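PDB 5CEF: aspartate-semialdehyde dehydrogenase from Cryptococcus neoformans var. neoformans JEC21, which catalyses the NADPH-dependent reductive dephosphorylation of 4-phospho-L-aspartate to L-aspartate semialdehyde, the second step toward methionine, threonine and isoleucine. Local coordinates for residues S262-R267 against P332-K337; L167-K172 against N278-Y283. One frame throughout, in Å; residues are numbered along the deposited sequence.

Contact 1 of 2, residues S262-R267 against P332-K337; sequences SVKFAR and PVFDIK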
loop_
_atom_site.group_PDB
_atom_site.type_symbol
_atom_site.label_atom_id
_atom_site.label_comp_id
_atom_site.label_asym_id
_atom_site.label_seq_id
_atom_site.Cartn_x
_atom_site.Cartn_y
_atom_site.Cartn_z
ATOM N N SER A 262 -17.242 -20.334 -6.730
ATOM C CA SER A 262 -18.611 -20.892 -6.710
ATOM C C SER A 262 -18.621 -22.284 -7.349
ATOM O O SER A 262 -17.979 -22.504 -8.355
ATOM C CB SER A 262 -19.589 -19.983 -7.441
ATOM O OG SER A 262 -19.579 -18.670 -6.869
ATOM N N VAL A 263 -19.342 -23.211 -6.742
ATOM C CA VAL A 263 -19.314 -24.589 -7.162
ATOM C C VAL A 263 -20.703 -25.150 -7.327
ATOM O O VAL A 263 -21.571 -24.945 -6.482
ATOM C CB VAL A 263 -18.572 -25.455 -6.142
ATOM C CG1 VAL A 263 -18.591 -26.916 -6.561
ATOM C CG2 VAL A 263 -17.127 -25.024 -6.026
ATOM N N LYS A 264 -20.892 -25.890 -8.418
ATOM C CA LYS A 264 -22.059 -26.708 -8.628
ATOM C C LYS A 264 -21.678 -28.168 -8.629
ATOM O O LYS A 264 -20.854 -28.571 -9.440
ATOM C CB LYS A 264 -22.680 -26.374 -9.976
ATOM C CG LYS A 264 -23.780 -27.326 -10.402
ATOM C CD LYS A 264 -25.157 -26.708 -10.235
ATOM C CE LYS A 264 -26.205 -27.707 -9.720
ATOM N NZ LYS A 264 -27.200 -27.059 -8.788
ATOM N N PHE A 265 -22.333 -28.969 -7.781
ATOM C CA PHE A 265 -22.072 -30.396 -7.715
ATOM C C PHE A 265 -22.848 -31.150 -8.788
ATOM O O PHE A 265 -23.935 -30.724 -9.153
ATOM C CB PHE A 265 -22.443 -30.934 -6.343
ATOM C CG PHE A 265 -21.668 -30.330 -5.246
ATOM C CD1 PHE A 265 -20.432 -30.821 -4.908
ATOM C CD2 PHE A 265 -22.162 -29.244 -4.564
ATOM C CE1 PHE A 265 -19.677 -30.236 -3.898
ATOM C CE2 PHE A 265 -21.425 -28.663 -3.555
ATOM C CZ PHE A 265 -20.181 -29.165 -3.207
ATOM N N ALA A 266 -22.301 -32.277 -9.257
ATOM C CA ALA A 266 -23.032 -33.138 -10.198
ATOM C C ALA A 266 -24.229 -33.826 -9.529
ATOM O O ALA A 266 -25.275 -34.051 -10.163
ATOM C CB ALA A 266 -22.115 -34.186 -10.808
ATOM N N ARG A 267 -24.054 -34.161 -8.260
ATOM C CA ARG A 267 -25.026 -34.910 -7.521
ATOM C C ARG A 267 -25.974 -34.015 -6.764
ATOM O O ARG A 267 -25.636 -32.928 -6.363
ATOM C CB ARG A 267 -24.333 -35.866 -6.567
ATOM C CG ARG A 267 -23.635 -37.031 -7.284
ATOM C CD ARG A 267 -23.040 -37.996 -6.255
ATOM N NE ARG A 267 -22.007 -38.870 -6.834
ATOM C CZ ARG A 267 -21.128 -39.589 -6.124
ATOM N NH1 ARG A 267 -21.089 -39.526 -4.784
ATOM N NH2 ARG A 267 -20.244 -40.343 -6.756
ATOM N N PRO A 332 -26.812 -18.502 -4.750
ATOM C CA PRO A 332 -28.109 -18.496 -5.434
ATOM C C PRO A 332 -28.100 -19.056 -6.862
ATOM O O PRO A 332 -29.158 -19.383 -7.387
ATOM C CB PRO A 332 -28.459 -17.017 -5.484
ATOM C CG PRO A 332 -27.708 -16.406 -4.348
ATOM C CD PRO A 332 -26.431 -17.171 -4.260
ATOM N N VAL A 333 -26.920 -19.173 -7.471
ATOM C CA VAL A 333 -26.807 -19.614 -8.834
ATOM C C VAL A 333 -26.343 -21.056 -8.957
ATOM O O VAL A 333 -26.871 -21.803 -9.770
ATOM C CB VAL A 333 -25.844 -18.708 -9.584
ATOM C CG1 VAL A 333 -25.524 -19.250 -10.974
ATOM C CG2 VAL A 333 -26.460 -17.339 -9.697
ATOM N N PHE A 334 -25.319 -21.423 -8.195
ATOM C CA PHE A 334 -24.826 -22.782 -8.177
ATOM C C PHE A 334 -25.214 -23.401 -6.834
ATOM O O PHE A 334 -26.341 -23.211 -6.398
ATOM C CB PHE A 334 -23.315 -22.787 -8.424
ATOM C CG PHE A 334 -22.926 -22.344 -9.804
ATOM C CD1 PHE A 334 -23.639 -22.803 -10.919
ATOM C CD2 PHE A 334 -21.868 -21.492 -10.005
ATOM C CE1 PHE A 334 -23.283 -22.416 -12.209
ATOM C CE2 PHE A 334 -21.485 -21.103 -11.289
ATOM C CZ PHE A 334 -22.191 -21.565 -12.394
ATOM N N ASP A 335 -24.344 -24.165 -6.178
ATOM C CA ASP A 335 -24.741 -24.778 -4.931
ATOM C C ASP A 335 -24.087 -24.093 -3.758
ATOM O O ASP A 335 -24.735 -23.721 -2.812
ATOM C CB ASP A 335 -24.387 -26.270 -4.949
ATOM C CG ASP A 335 -25.201 -27.032 -5.951
ATOM O OD1 ASP A 335 -26.388 -26.674 -6.105
ATOM O OD2 ASP A 335 -24.664 -27.950 -6.607
ATOM N N ILE A 336 -22.775 -23.957 -3.814
ATOM C CA ILE A 336 -22.013 -23.493 -2.689
ATOM C C ILE A 336 -20.966 -22.516 -3.180
ATOM O O ILE A 336 -20.349 -22.743 -4.221
ATOM C CB ILE A 336 -21.398 -24.708 -1.958
ATOM C CG1 ILE A 336 -22.392 -25.284 -0.932
ATOM C CG2 ILE A 336 -20.029 -24.417 -1.380
ATOM C CD1 ILE A 336 -22.611 -24.471 0.314
ATOM N N LYS A 337 -20.743 -21.453 -2.416
ATOM C CA LYS A 337 -19.595 -20.566 -2.666
ATOM C C LYS A 337 -18.781 -20.309 -1.419
ATOM O O LYS A 337 -19.249 -20.485 -0.296
ATOM C CB LYS A 337 -20.010 -19.236 -3.339
ATOM C CG LYS A 337 -20.983 -18.389 -2.549
ATOM C CD LYS A 337 -21.423 -17.165 -3.351
ATOM C CE LYS A 337 -22.534 -16.404 -2.609
ATOM N NZ LYS A 337 -23.143 -15.259 -3.318
#
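V263 and I336 form an antiparallel hydrogen-bonded pair where strand 257-265 meets the start of strand 336-342, and their pairing is distorted by a classic beta bulge. V263 N gives its hydrogen to I336 O at 2.8 Å. In return V263 O accepts twice, from I336 N at 3.1 Å, in the carbonyl plane, and from D335 N at 2.9 Å, tilted 26° from that plane. D335 and I336 thus both stand opposite V263, and one carbonyl satisfies two successive amides.

The bulge turns the side chain of D335 toward the neighbouring strand, where its carboxylate continues the pairing. OD2 takes the amide hydrogen of F265 on its anti side (F265 N to D335 OD2, 2.8 Å). D335 OD1 receives K264 NZ at 2.8 Å in a salt bridge, from the syn side but well out of the carboxylate plane. The lysine side chain, kinked at each torsion beyond CG, brings the ammonium round to the acid. The F265 ring lies nearly parallel to the carboxylate, 9° apart, with OD2 at the ring edge.

F334 packs on the S262 side of the sheet, where S262 CB meets its ring edge at CD2, 3.7 Å away, and K264 CB approaches CD1 obliquely. K337 also lies on that face, but its NZ reaches the second subunit, with a salt bridge to E217 and hydrogen bonds to S245 and A246 there. Aspartate suits the bulge because its short side chain holds both oxygens close to the strand, one for the F265 amide and one for the K264 ammonium; the buried carboxylate is probably kept ionised.

Contact 2 of 2, residues L167-K172 against N278-Y283; sequences LAALEK and NAFREY
This is a mainly apolar helix-helix contact in which helix 158-174 crosses helix 273-282, both lying on one face of the mixed sheet; the axes of the short segments approach to 8.9 Å at 110°. A169 sits at its centre, turned toward the other helix, and its lone methyl lets two aromatic side chains close in. A169 CB lies 3.6 Å from Y283 CD1 and also rests at the edge of the F280 ring, 3.9 Å from CD1.

Y283, at the C-terminal end of segment 278-283, swings its ring away from its own amide nitrogen (chi1 178°), which carries it back across A169 toward A168. Its hydroxyl bonds to the carbonyl of L129, while OH stands 3.9 Å from A168 CB. On the other flank the branched end of L170 meets the F280 ring obliquely, L170 CD2 lying 3.8 Å from F280 CZ. K172 lays the methylene CD obliquely near the tyrosine ring, at the more exposed border.

A water donates to both A169 O and A279 O, at 2.7 and 3.0 Å, joining two helix carbonyls that could not bond to each other. The small A169 leaves room for the rings of F280 and Y283 between the helices, and the water supplies a hydrogen to each of two backbone acceptors in an otherwise apolar interface.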
loop_
_atom_site.group_PDB
_atom_site.type_symbol
_atom_site.label_atom_id
_atom_site.label_comp_id
_atom_site.label_asym_id
_atom_site.label_seq_id
_atom_site.Cartn_x
_atom_site.Cartn_y
_atom_site.Cartn_z
ATOM N N LEU A 167 -11.197 -28.100 -3.999
ATOM C CA LEU A 167 -12.037 -28.863 -4.933
ATOM C C LEU A 167 -11.923 -30.369 -4.718
ATOM O O LEU A 167 -12.909 -31.088 -4.754
ATOM C CB LEU A 167 -11.732 -28.509 -6.378
ATOM C CG LEU A 167 -12.032 -27.041 -6.779
ATOM C CD1 LEU A 167 -11.790 -26.895 -8.275
ATOM C CD2 LEU A 167 -13.407 -26.514 -6.399
ATOM N N ALA A 168 -10.719 -30.825 -4.450
ATOM C CA ALA A 168 -10.477 -32.222 -4.258
ATOM C C ALA A 168 -11.200 -32.710 -3.017
ATOM O O ALA A 168 -11.713 -33.837 -2.995
ATOM C CB ALA A 168 -8.986 -32.480 -4.143
ATOM N N ALA A 169 -11.212 -31.896 -1.972
ATOM C CA ALA A 169 -11.842 -32.291 -0.727
ATOM C C ALA A 169 -13.344 -32.414 -0.952
ATOM O O ALA A 169 -14.010 -33.308 -0.400
ATOM C CB ALA A 169 -11.551 -31.278 0.357
ATOM N N LEU A 170 -13.861 -31.541 -1.800
ATOM C CA LEU A 170 -15.263 -31.619 -2.168
ATOM C C LEU A 170 -15.551 -32.890 -2.951
ATOM O O LEU A 170 -16.581 -33.516 -2.719
ATOM C CB LEU A 170 -15.707 -30.362 -2.968
ATOM C CG LEU A 170 -15.668 -29.081 -2.147
ATOM C CD1 LEU A 170 -16.065 -27.875 -2.974
ATOM C CD2 LEU A 170 -16.558 -29.185 -0.927
ATOM N N GLU A 171 -14.686 -33.238 -3.907
ATOM C CA GLU A 171 -14.972 -34.400 -4.760
ATOM C C GLU A 171 -14.895 -35.673 -3.938
ATOM O O GLU A 171 -15.751 -36.539 -4.051
ATOM C CB GLU A 171 -14.089 -34.457 -6.023
ATOM C CG GLU A 171 -14.583 -33.537 -7.135
ATOM C CD GLU A 171 -14.110 -33.933 -8.526
ATOM O OE1 GLU A 171 -13.037 -34.562 -8.632
ATOM O OE2 GLU A 171 -14.780 -33.578 -9.511
ATOM N N LYS A 172 -13.893 -35.771 -3.093
ATOM C CA LYS A 172 -13.755 -36.947 -2.237
ATOM C C LYS A 172 -15.001 -37.152 -1.374
ATOM O O LYS A 172 -15.424 -38.270 -1.197
ATOM C CB LYS A 172 -12.547 -36.826 -1.299
ATOM C CG LYS A 172 -12.154 -38.138 -0.677
ATOM C CD LYS A 172 -11.143 -37.975 0.450
ATOM C CE LYS A 172 -10.294 -39.237 0.644
ATOM N NZ LYS A 172 -9.212 -39.004 1.628
ATOM N N ASN A 278 -17.379 -29.728 7.261
ATOM C CA ASN A 278 -16.779 -30.991 7.709
ATOM C C ASN A 278 -15.929 -31.630 6.688
ATOM O O ASN A 278 -14.858 -32.106 7.017
ATOM C CB ASN A 278 -17.821 -31.984 8.196
ATOM C CG ASN A 278 -18.510 -31.472 9.417
ATOM O OD1 ASN A 278 -17.903 -30.746 10.226
ATOM N ND2 ASN A 278 -19.791 -31.776 9.545
ATOM N N ALA A 279 -16.376 -31.619 5.447
ATOM C CA ALA A 279 -15.567 -32.169 4.374
ATOM C C ALA A 279 -14.167 -31.513 4.323
ATOM O O ALA A 279 -13.157 -32.205 4.129
ATOM C CB ALA A 279 -16.288 -32.028 3.040
ATOM N N PHE A 280 -14.122 -30.200 4.499
ATOM C CA PHE A 280 -12.867 -29.489 4.506
ATOM C C PHE A 280 -12.031 -29.824 5.733
ATOM O O PHE A 280 -10.852 -30.176 5.591
ATOM C CB PHE A 280 -13.087 -27.973 4.415
ATOM C CG PHE A 280 -13.550 -27.477 3.060
ATOM C CD1 PHE A 280 -13.006 -27.951 1.888
ATOM C CD2 PHE A 280 -14.491 -26.478 2.956
ATOM C CE1 PHE A 280 -13.416 -27.461 0.651
ATOM C CE2 PHE A 280 -14.908 -25.991 1.728
ATOM C CZ PHE A 280 -14.377 -26.496 0.576
ATOM N N ARG A 281 -12.609 -29.714 6.925
ATOM C CA ARG A 281 -11.892 -30.079 8.192
ATOM C C ARG A 281 -11.293 -31.454 8.207
ATOM O O ARG A 281 -10.196 -31.620 8.711
ATOM C CB ARG A 281 -12.791 -30.057 9.406
ATOM C CG ARG A 281 -13.126 -28.687 9.842
ATOM C CD ARG A 281 -13.609 -28.669 11.297
ATOM N NE ARG A 281 -14.301 -27.396 11.431
ATOM C CZ ARG A 281 -15.571 -27.200 11.107
ATOM N NH1 ARG A 281 -16.335 -28.231 10.737
ATOM N NH2 ARG A 281 -16.074 -25.961 11.187
ATOM N N GLU A 282 -12.022 -32.424 7.684
ATOM C CA GLU A 282 -11.635 -33.829 7.776
ATOM C C GLU A 282 -10.701 -34.264 6.641
ATOM O O GLU A 282 -10.092 -35.302 6.750
ATOM C CB GLU A 282 -12.885 -34.747 7.749
ATOM C CG GLU A 282 -13.853 -34.591 8.932
ATOM C CD GLU A 282 -15.281 -35.103 8.623
ATOM O OE1 GLU A 282 -15.419 -36.006 7.762
ATOM O OE2 GLU A 282 -16.279 -34.585 9.224
ATOM N N TYR A 283 -10.595 -33.483 5.564
ATOM C CA TYR A 283 -9.831 -33.907 4.410
ATOM C C TYR A 283 -8.404 -34.295 4.786
ATOM O O TYR A 283 -7.688 -33.531 5.448
ATOM C CB TYR A 283 -9.783 -32.821 3.362
ATOM C CG TYR A 283 -8.941 -33.159 2.108
ATOM C CD1 TYR A 283 -9.425 -34.050 1.135
ATOM C CD2 TYR A 283 -7.729 -32.558 1.853
ATOM C CE1 TYR A 283 -8.708 -34.355 -0.012
ATOM C CE2 TYR A 283 -7.012 -32.896 0.701
ATOM C CZ TYR A 283 -7.524 -33.800 -0.215
ATOM O OH TYR A 283 -6.849 -34.138 -1.347
HETATM O O HOH W 1 -12.866 -34.152 1.923
#

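In the fold
Contact 1 lies in the mixed sheet of the dimerisation domain, between strands 257-265 and 336-342, and contact 2 in the helices packed on it, 158-174 and 273-282; their centres are about 15 Å apart. They touch where V263 CG2 meets L167 CD2 at 4.0 Å and F265 CE1 meets L170 CB at 4.1 Å, while I336 reaches V273 and V276 of helix 273-282. Strand 257-265 leads on to helix 273-282. Both contacts lie away from the annotated sites, yet helix 158-174 begins at C158, the predicted acyl-thioester residue, and strand 257-265 at H257, the predicted proton acceptor, so the same elements probably lead to the catalytic centre.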